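Long-range contacts in acetyltransferase (PDB 2FSR), which probably transfers an acetyl group from acetyl-coenzyme A to an acceptor, as GNAT-family acetyltransferases do: residues F110-L115 and P173-S178; L115-Y120 and A162-I167; T148-V153 and D182-Y187. All coordinates share one frame; numbering follows the deposited sequence.

Interaction 1: residues F110-L115 and P173-S178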
loop_
_atom_site.group_PDB
_atom_site.type_symbol
_atom_site.label_atom_id
_atom_site.label_comp_id
_atom_site.label_asym_id
_atom_site.label_seq_id
_atom_site.Cartn_x
_atom_site.Cartn_y
_atom_site.Cartn_z
ATOM N N PHE A 110 1.371 -10.531 -8.570
ATOM C CA PHE A 110 2.459 -10.245 -7.605
ATOM C C PHE A 110 3.157 -11.527 -7.173
ATOM O O PHE A 110 2.570 -12.338 -6.452
ATOM C CB PHE A 110 1.885 -9.535 -6.378
ATOM C CG PHE A 110 1.405 -8.156 -6.665
ATOM C CD1 PHE A 110 2.235 -7.052 -6.459
ATOM C CD2 PHE A 110 0.119 -7.946 -7.177
ATOM C CE1 PHE A 110 1.789 -5.759 -6.764
ATOM C CE2 PHE A 110 -0.327 -6.648 -7.487
ATOM C CZ PHE A 110 0.499 -5.564 -7.267
ATOM N N PRO A 111 4.414 -11.730 -7.620
ATOM C CA PRO A 111 5.097 -12.995 -7.248
ATOM C C PRO A 111 5.266 -13.236 -5.746
ATOM O O PRO A 111 5.316 -14.389 -5.318
ATOM C CB PRO A 111 6.464 -12.868 -7.937
ATOM C CG PRO A 111 6.225 -11.910 -9.070
ATOM C CD PRO A 111 5.202 -10.933 -8.578
ATOM N N GLU A 112 5.371 -12.157 -4.961
ATOM C CA GLU A 112 5.385 -12.220 -3.512
ATOM C C GLU A 112 4.496 -11.107 -2.961
ATOM O O GLU A 112 4.208 -10.137 -3.688
ATOM C CB GLU A 112 6.824 -12.039 -3.009
ATOM C CG GLU A 112 7.739 -13.223 -3.393
ATOM C CD GLU A 112 9.122 -13.129 -2.755
ATOM O OE1 GLU A 112 10.010 -12.509 -3.376
ATOM O OE2 GLU A 112 9.283 -13.644 -1.626
ATOM N N LYS A 113 4.076 -11.251 -1.701
ATOM C CA LYS A 113 3.270 -10.203 -1.022
ATOM C C LYS A 113 4.063 -8.910 -0.989
ATOM O O LYS A 113 5.217 -8.896 -0.574
ATOM C CB LYS A 113 2.813 -10.638 0.369
ATOM C CG LYS A 113 1.834 -11.813 0.345
ATOM C CD LYS A 113 1.331 -12.141 1.739
ATOM C CE LYS A 113 0.414 -13.356 1.740
ATOM N NZ LYS A 113 -0.873 -13.146 1.002
ATOM N N GLU A 114 3.443 -7.830 -1.439
ATOM C CA GLU A 114 4.157 -6.600 -1.818
ATOM C C GLU A 114 3.560 -5.361 -1.166
ATOM O O GLU A 114 2.348 -5.127 -1.253
ATOM C CB GLU A 114 4.174 -6.432 -3.347
ATOM C CG GLU A 114 5.210 -5.412 -3.841
ATOM C CD GLU A 114 4.633 -4.105 -4.260
ATOM O OE1 GLU A 114 3.396 -3.906 -4.117
ATOM O OE2 GLU A 114 5.417 -3.295 -4.795
ATOM N N LEU A 115 4.417 -4.573 -0.526
ATOM C CA LEU A 115 4.043 -3.321 0.123
ATOM C C LEU A 115 4.248 -2.154 -0.846
ATOM O O LEU A 115 5.336 -1.983 -1.407
ATOM C CB LEU A 115 4.919 -3.116 1.377
ATOM C CG LEU A 115 4.687 -1.887 2.273
ATOM C CD1 LEU A 115 3.356 -1.970 2.984
ATOM C CD2 LEU A 115 5.819 -1.746 3.301
ATOM N N PRO A 173 18.497 -9.147 -5.356
ATOM C CA PRO A 173 18.631 -9.460 -6.787
ATOM C C PRO A 173 18.127 -10.839 -7.209
ATOM O O PRO A 173 17.980 -11.074 -8.404
ATOM C CB PRO A 173 20.147 -9.323 -7.054
ATOM C CG PRO A 173 20.649 -8.468 -5.936
ATOM C CD PRO A 173 19.798 -8.810 -4.739
ATOM N N LEU A 174 17.862 -11.733 -6.254
ATOM C CA LEU A 174 17.341 -13.061 -6.617
ATOM C C LEU A 174 15.813 -13.144 -6.600
ATOM O O LEU A 174 15.245 -14.136 -7.070
ATOM C CB LEU A 174 17.939 -14.172 -5.738
ATOM C CG LEU A 174 19.441 -14.403 -5.918
ATOM C CD1 LEU A 174 19.916 -15.518 -4.980
ATOM C CD2 LEU A 174 19.770 -14.734 -7.374
ATOM N N ALA A 175 15.154 -12.116 -6.070
ATOM C CA ALA A 175 13.702 -12.168 -5.904
ATOM C C ALA A 175 13.015 -12.211 -7.266
ATOM O O ALA A 175 13.453 -11.532 -8.204
ATOM C CB ALA A 175 13.195 -10.969 -5.098
ATOM N N PRO A 176 11.926 -12.988 -7.377
ATOM C CA PRO A 176 11.163 -12.971 -8.610
ATOM C C PRO A 176 10.469 -11.622 -8.794
ATOM O O PRO A 176 10.244 -10.891 -7.831
ATOM C CB PRO A 176 10.112 -14.076 -8.393
ATOM C CG PRO A 176 9.957 -14.168 -6.935
ATOM C CD PRO A 176 11.332 -13.890 -6.368
ATOM N N ARG A 177 10.129 -11.307 -10.035
ATOM C CA ARG A 177 9.532 -10.019 -10.349
ATOM C C ARG A 177 8.942 -10.134 -11.743
ATOM O O ARG A 177 9.477 -10.845 -12.600
ATOM C CB ARG A 177 10.590 -8.900 -10.310
ATOM C CG ARG A 177 11.710 -9.037 -11.341
ATOM C CD ARG A 177 12.968 -8.285 -10.910
ATOM N NE ARG A 177 13.610 -8.966 -9.789
ATOM C CZ ARG A 177 14.522 -8.442 -8.976
ATOM N NH1 ARG A 177 14.943 -7.188 -9.108
ATOM N NH2 ARG A 177 15.006 -9.186 -7.998
ATOM N N SER A 178 7.859 -9.398 -11.970
ATOM C CA SER A 178 7.160 -9.419 -13.248
ATOM C C SER A 178 7.851 -8.595 -14.331
ATOM O O SER A 178 7.787 -8.944 -15.513
ATOM C CB SER A 178 5.724 -8.943 -13.057
ATOM O OG SER A 178 5.079 -9.715 -12.062
HETATM O O HOH W 1 9.253 -10.819 -5.278
#
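P111 and P176 make most of the packing in this contact. The two proline rings touch along CB of P111 and CB and CG of P176, at the protein surface. Carbon CB of P111 lies 3.9 Å from CG of P176, and CG of P111 reaches CA of R177 at 4.0 Å. E112 packs here too. Its CG stands beside the backbone N (chi1 -67°), and the chain then runs extended to the carboxylate, crossing the P176 ring at about a right angle. Atom OE1 of E112 rests 3.6 Å from CD of P176.

The polar part centres on the same oxygen. OE1 of E112 accepts from a water at 2.7 Å, and that water also donates to P176 O, so it joins the two segments. The strongest partner of E112 is R186, which forms a salt bridge with OE1.

Within 173-178, R177 folds back on its own loop. NE and NH2 of R177 both donate to A175 O, at 3.0 and 2.8 Å, with that oxygen close to the guanidinium plane. NH1 to D182 O and NH2 to D172 O tie the same side chain to the ends of the loop.

The 173-178 loop leads from strand 170-171 toward strand 183-187, and A175 packs on V184 and R186. P111, in the loop that leads into strand 114-119, packs on Y152 of strand 149-153.

Interaction 2: residues L115-Y120 and A162-I167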
loop_
_atom_site.group_PDB
_atom_site.type_symbol
_atom_site.label_atom_id
_atom_site.label_comp_id
_atom_site.label_asym_id
_atom_site.label_seq_id
_atom_site.Cartn_x
_atom_site.Cartn_y
_atom_site.Cartn_z
ATOM N N LEU A 115 4.417 -4.573 -0.526
ATOM C CA LEU A 115 4.043 -3.321 0.123
ATOM C C LEU A 115 4.248 -2.154 -0.846
ATOM O O LEU A 115 5.336 -1.983 -1.407
ATOM C CB LEU A 115 4.919 -3.116 1.377
ATOM C CG LEU A 115 4.687 -1.887 2.273
ATOM C CD1 LEU A 115 3.356 -1.970 2.984
ATOM C CD2 LEU A 115 5.819 -1.746 3.301
ATOM N N GLY A 116 3.188 -1.372 -1.067
ATOM C CA GLY A 116 3.306 -0.203 -1.942
ATOM C C GLY A 116 2.634 1.009 -1.351
ATOM O O GLY A 116 1.792 0.897 -0.470
ATOM N N TRP A 117 3.025 2.185 -1.833
ATOM C CA TRP A 117 2.461 3.437 -1.296
ATOM C C TRP A 117 2.446 4.498 -2.373
ATOM O O TRP A 117 3.198 4.430 -3.345
ATOM C CB TRP A 117 3.271 3.974 -0.090
ATOM C CG TRP A 117 4.739 4.088 -0.398
ATOM C CD1 TRP A 117 5.388 5.151 -0.974
ATOM C CD2 TRP A 117 5.733 3.087 -0.178
ATOM N NE1 TRP A 117 6.722 4.859 -1.141
ATOM C CE2 TRP A 117 6.964 3.602 -0.650
ATOM C CE3 TRP A 117 5.703 1.797 0.364
ATOM C CZ2 TRP A 117 8.151 2.867 -0.599
ATOM C CZ3 TRP A 117 6.882 1.075 0.421
ATOM C CH2 TRP A 117 8.087 1.604 -0.063
ATOM N N LEU A 118 1.580 5.484 -2.176
ATOM C CA LEU A 118 1.548 6.653 -3.037
ATOM C C LEU A 118 0.982 7.820 -2.229
ATOM O O LEU A 118 0.165 7.635 -1.322
ATOM C CB LEU A 118 0.704 6.403 -4.294
ATOM C CG LEU A 118 -0.787 6.102 -4.089
ATOM C CD1 LEU A 118 -1.630 7.394 -4.090
ATOM C CD2 LEU A 118 -1.285 5.154 -5.182
ATOM N N LEU A 119 1.438 9.028 -2.566
ATOM C CA LEU A 119 0.918 10.267 -1.989
ATOM C C LEU A 119 0.451 11.193 -3.084
ATOM O O LEU A 119 1.093 11.301 -4.141
ATOM C CB LEU A 119 1.986 10.986 -1.148
ATOM C CG LEU A 119 2.419 10.302 0.148
ATOM C CD1 LEU A 119 3.503 11.146 0.839
ATOM C CD2 LEU A 119 1.250 10.066 1.111
ATOM N N TYR A 120 -0.673 11.859 -2.831
ATOM C CA TYR A 120 -1.200 12.835 -3.756
ATOM C C TYR A 120 -0.358 14.102 -3.694
ATOM O O TYR A 120 0.374 14.336 -2.738
ATOM C CB TYR A 120 -2.648 13.158 -3.407
ATOM C CG TYR A 120 -3.577 11.953 -3.524
ATOM C CD1 TYR A 120 -3.339 10.948 -4.470
ATOM C CD2 TYR A 120 -4.691 11.842 -2.719
ATOM C CE1 TYR A 120 -4.206 9.844 -4.588
ATOM C CE2 TYR A 120 -5.573 10.747 -2.827
ATOM C CZ TYR A 120 -5.304 9.754 -3.753
ATOM O OH TYR A 120 -6.178 8.682 -3.856
ATOM N N ALA A 162 14.260 5.470 -1.586
ATOM C CA ALA A 162 14.643 6.070 -0.298
ATOM C C ALA A 162 13.715 5.664 0.862
ATOM O O ALA A 162 14.178 5.337 1.966
ATOM C CB ALA A 162 14.739 7.588 -0.417
ATOM N N VAL A 163 12.404 5.656 0.595
ATOM C CA VAL A 163 11.422 5.227 1.594
ATOM C C VAL A 163 11.648 3.761 1.936
ATOM O O VAL A 163 11.710 3.402 3.103
ATOM C CB VAL A 163 9.967 5.460 1.117
ATOM C CG1 VAL A 163 8.959 4.870 2.106
ATOM C CG2 VAL A 163 9.709 6.970 0.925
ATOM N N ALA A 164 11.807 2.922 0.917
ATOM C CA ALA A 164 12.024 1.500 1.156
ATOM C C ALA A 164 13.235 1.258 2.061
ATOM O O ALA A 164 13.176 0.447 2.982
ATOM C CB ALA A 164 12.153 0.728 -0.173
ATOM N N GLU A 165 14.342 1.933 1.761
ATOM C CA GLU A 165 15.572 1.712 2.502
ATOM C C GLU A 165 15.445 2.246 3.931
ATOM O O GLU A 165 15.920 1.619 4.881
ATOM C CB GLU A 165 16.758 2.352 1.776
ATOM C CG GLU A 165 18.098 2.044 2.410
ATOM C CD GLU A 165 19.221 2.860 1.803
ATOM O OE1 GLU A 165 19.831 3.683 2.534
ATOM O OE2 GLU A 165 19.479 2.679 0.589
ATOM N N ARG A 166 14.788 3.391 4.079
ATOM C CA ARG A 166 14.572 3.971 5.408
ATOM C C ARG A 166 13.812 3.032 6.349
ATOM O O ARG A 166 14.184 2.888 7.516
ATOM C CB ARG A 166 13.853 5.320 5.316
ATOM C CG ARG A 166 13.982 6.194 6.590
ATOM C CD ARG A 166 13.382 7.590 6.407
ATOM N NE ARG A 166 13.520 8.064 5.029
ATOM C CZ ARG A 166 12.552 8.601 4.285
ATOM N NH1 ARG A 166 11.318 8.803 4.772
ATOM N NH2 ARG A 166 12.831 8.963 3.041
ATOM N N ILE A 167 12.748 2.406 5.842
ATOM C CA ILE A 167 11.949 1.464 6.645
ATOM C C ILE A 167 12.590 0.068 6.744
ATOM O O ILE A 167 11.953 -0.900 7.182
ATOM C CB ILE A 167 10.461 1.424 6.194
ATOM C CG1 ILE A 167 10.301 0.739 4.832
ATOM C CG2 ILE A 167 9.907 2.842 6.129
ATOM C CD1 ILE A 167 8.852 0.526 4.412
#
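The carbonyl oxygen of L115, a residue that meets I167 in this contact, is hydrogen-bonded to S151 OG of the neighbouring strand 149-153. Between the two segments the contact is packing, almost all of it between apolar side chains. It sets strand 114-119 against helix 158-166, two elements of the GNAT acetyltransferase fold.

W117 carries most of it. Its CG takes the position between the backbone N and the carbonyl carbon (chi1 52°), and the indole reaches toward the helix. V163 comes from the opposite direction. Its CG1 approaches the indole obliquely, 3.5 Å from CZ2 and 3.6 Å from CE2 of W117, and lies off the ring plane near the rim. The backbone takes part too: A164 N is 4.0 Å from CZ2 of W117.

L115 and I167 reach toward each other tip to tip, with CD2 of L115 3.9 Å from CD1 of I167. I167 is the first residue to leave helical geometry. Its N still donates to V163 O at 3.1 Å, a bond that ties together two of the residues facing the strand. I167 CD1 also comes near the indole, 4.5 Å from CZ3 of W117.

Helix 128-143 adds A129 on W117 and A133 on I167. Y187 of strand 183-187 touches both W117 and I167. CB of A164 lies 4.2 Å from CH2 of W117.

Interaction 3: residues T148-V153 and D182-Y187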
loop_
_atom_site.group_PDB
_atom_site.type_symbol
_atom_site.label_atom_id
_atom_site.label_comp_id
_atom_site.label_asym_id
_atom_site.label_seq_id
_atom_site.Cartn_x
_atom_site.Cartn_y
_atom_site.Cartn_z
ATOM N N THR A 148 7.851 -12.856 5.105
ATOM C CA THR A 148 8.615 -11.848 4.360
ATOM C C THR A 148 7.649 -10.858 3.729
ATOM O O THR A 148 6.438 -11.075 3.740
ATOM C CB THR A 148 9.540 -12.486 3.260
ATOM O OG1 THR A 148 10.451 -11.495 2.750
ATOM C CG2 THR A 148 8.735 -13.068 2.100
ATOM N N LEU A 149 8.200 -9.795 3.161
ATOM C CA LEU A 149 7.420 -8.777 2.460
ATOM C C LEU A 149 8.385 -8.066 1.503
ATOM O O LEU A 149 9.581 -7.917 1.820
ATOM C CB LEU A 149 6.859 -7.802 3.489
ATOM C CG LEU A 149 5.755 -6.837 3.124
ATOM C CD1 LEU A 149 4.476 -7.525 2.571
ATOM C CD2 LEU A 149 5.430 -6.023 4.387
ATOM N N VAL A 150 7.904 -7.662 0.325
ATOM C CA VAL A 150 8.764 -6.986 -0.668
ATOM C C VAL A 150 8.126 -5.690 -1.152
ATOM O O VAL A 150 6.960 -5.450 -0.906
ATOM C CB VAL A 150 9.102 -7.870 -1.897
ATOM C CG1 VAL A 150 9.814 -9.156 -1.470
ATOM C CG2 VAL A 150 7.839 -8.206 -2.663
ATOM N N SER A 151 8.911 -4.865 -1.834
ATOM C CA SER A 151 8.371 -3.778 -2.660
ATOM C C SER A 151 9.020 -3.822 -4.035
ATOM O O SER A 151 10.250 -3.931 -4.138
ATOM C CB SER A 151 8.649 -2.417 -2.015
ATOM O OG SER A 151 7.949 -2.222 -0.814
ATOM N N TYR A 152 8.210 -3.728 -5.098
ATOM C CA TYR A 152 8.727 -3.630 -6.478
ATOM C C TYR A 152 8.892 -2.154 -6.806
ATOM O O TYR A 152 7.921 -1.389 -6.721
ATOM C CB TYR A 152 7.793 -4.326 -7.496
ATOM C CG TYR A 152 7.560 -5.780 -7.117
ATOM C CD1 TYR A 152 8.635 -6.652 -6.966
ATOM C CD2 TYR A 152 6.278 -6.276 -6.888
ATOM C CE1 TYR A 152 8.435 -7.982 -6.593
ATOM C CE2 TYR A 152 6.073 -7.609 -6.522
ATOM C CZ TYR A 152 7.155 -8.448 -6.369
ATOM O OH TYR A 152 6.984 -9.754 -5.993
ATOM N N VAL A 153 10.112 -1.764 -7.168
ATOM C CA VAL A 153 10.431 -0.342 -7.397
ATOM C C VAL A 153 11.222 -0.204 -8.701
ATOM O O VAL A 153 12.198 -0.916 -8.907
ATOM C CB VAL A 153 11.282 0.233 -6.209
ATOM C CG1 VAL A 153 11.640 1.719 -6.431
ATOM C CG2 VAL A 153 10.580 0.057 -4.880
ATOM N N ASP A 182 12.773 -4.062 -12.890
ATOM C CA ASP A 182 12.445 -3.613 -11.535
ATOM C C ASP A 182 13.497 -4.031 -10.525
ATOM O O ASP A 182 14.196 -5.039 -10.706
ATOM C CB ASP A 182 11.081 -4.136 -11.079
ATOM C CG ASP A 182 9.937 -3.211 -11.444
ATOM O OD1 ASP A 182 10.187 -2.130 -12.048
ATOM O OD2 ASP A 182 8.778 -3.561 -11.107
ATOM N N LEU A 183 13.604 -3.224 -9.477
ATOM C CA LEU A 183 14.330 -3.599 -8.280
ATOM C C LEU A 183 13.340 -4.206 -7.286
ATOM O O LEU A 183 12.142 -3.893 -7.312
ATOM C CB LEU A 183 15.002 -2.375 -7.662
ATOM C CG LEU A 183 15.927 -1.589 -8.603
ATOM C CD1 LEU A 183 16.502 -0.425 -7.824
ATOM C CD2 LEU A 183 17.017 -2.444 -9.223
ATOM N N VAL A 184 13.847 -5.058 -6.399
ATOM C CA VAL A 184 13.019 -5.608 -5.326
ATOM C C VAL A 184 13.668 -5.327 -3.989
ATOM O O VAL A 184 14.780 -5.802 -3.719
ATOM C CB VAL A 184 12.821 -7.123 -5.461
ATOM C CG1 VAL A 184 11.939 -7.640 -4.345
ATOM C CG2 VAL A 184 12.193 -7.456 -6.802
ATOM N N TYR A 185 12.983 -4.544 -3.172
ATOM C CA TYR A 185 13.362 -4.385 -1.775
ATOM C C TYR A 185 12.665 -5.422 -0.919
ATOM O O TYR A 185 11.485 -5.679 -1.109
ATOM C CB TYR A 185 13.005 -2.980 -1.282
ATOM C CG TYR A 185 13.973 -1.925 -1.758
ATOM C CD1 TYR A 185 15.126 -1.674 -1.035
ATOM C CD2 TYR A 185 13.747 -1.201 -2.918
ATOM C CE1 TYR A 185 16.029 -0.708 -1.429
ATOM C CE2 TYR A 185 14.665 -0.233 -3.350
ATOM C CZ TYR A 185 15.803 -0.005 -2.586
ATOM O OH TYR A 185 16.718 0.941 -2.993
ATOM N N ARG A 186 13.404 -6.007 0.018
ATOM C CA ARG A 186 12.819 -6.986 0.927
ATOM C C ARG A 186 12.908 -6.513 2.378
ATOM O O ARG A 186 13.925 -5.923 2.782
ATOM C CB ARG A 186 13.490 -8.349 0.763
ATOM C CG ARG A 186 12.820 -9.454 1.595
ATOM C CD ARG A 186 13.419 -10.829 1.335
ATOM N NE ARG A 186 13.374 -11.218 -0.067
ATOM C CZ ARG A 186 12.317 -11.773 -0.681
ATOM N NH1 ARG A 186 11.185 -12.004 -0.019
ATOM N NH2 ARG A 186 12.399 -12.098 -1.964
ATOM N N TYR A 187 11.829 -6.744 3.132
ATOM C CA TYR A 187 11.746 -6.358 4.546
ATOM C C TYR A 187 11.690 -7.597 5.407
ATOM O O TYR A 187 11.146 -8.618 4.987
ATOM C CB TYR A 187 10.475 -5.526 4.825
ATOM C CG TYR A 187 10.266 -4.433 3.819
ATOM C CD1 TYR A 187 10.996 -3.248 3.880
ATOM C CD2 TYR A 187 9.354 -4.590 2.793
ATOM C CE1 TYR A 187 10.825 -2.255 2.933
ATOM C CE2 TYR A 187 9.164 -3.613 1.840
ATOM C CZ TYR A 187 9.892 -2.431 1.915
ATOM O OH TYR A 187 9.728 -1.435 0.981
HETATM O O HOH W 2 12.155 -11.172 4.706
#
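The guanidinium of R186 has V150 CG1 over one face, 3.4 Å above the plane, and T148 OG1 at its edge. R186 and V150 belong to strands 183-187 and 149-153, and T148 just precedes the latter. The strands form an antiparallel pair in the C-terminal part of the GNAT fold. S151 OG lies at the edge of the Y187 ring, in its plane, while L149 O and V150 C approach that ring obliquely. V184 CG2 lies at the edge of the Y152 ring, and V153 CG2 at that of Y185.

R186 NH1 donates to T148 OG1 at 2.9 Å in a nearly straight bond (163°). The arginine chain leaves with CG anti to the backbone N and bends at chi3 (-57°), which turns its end back to T148. R186 also has salt bridges to E112 and D172. Acidic groups on both NE and NH2 probably hold the guanidinium in this orientation and balance its charge.

The Y187 hydroxyl donates to S151 OG at 2.6 Å. S151 OG is also hydrogen-bonded to L115 O of strand 114-119. Y152 OH takes its polar partner elsewhere, at E112 N.

The N-to-C directions of the two short strand segments differ by 157°. S151 pairs with Y185 and V153 with L183 as hydrogen-bonded pairs. V150 with R186 and Y152 with V184 are non-hydrogen-bonded. V150, Y152, V184 and R186 share one face of the sheet. There V150 CB packs 3.8 Å from CG1 of V184, and CD1 of Y152 lies 3.7 Å from CG2 of V184. On the other face L149 and Y187 meet helix 128-143, while V153 and Y185 meet helix 158-166. Near T148, one water bridges the two segments, 2.6 Å from T148 OG1 and 2.8 Å from Y187 O.

In the fold
Interactions 1 and 3 are neighbours, with centres about 6 Å apart; the centre of interaction 2 is about 16 Å from that of interaction 1 and about 11 Å from that of interaction 3. L115 is shared by interactions 1 and 2, and it joins both to interaction 3: L115 N is 2.7 Å from V150 O, probably a hydrogen bond. R177 CZ also packs on V184 CG2 at 3.3 Å, and A164 CB on Y187 OH at 3.4 Å. Strands 114-119 and 149-153 pair near L115 and then spread apart. This is consistent with the splay that receives acetyl-coenzyme A in GNAT enzymes, so interactions 2 and 3 probably border the cofactor cleft.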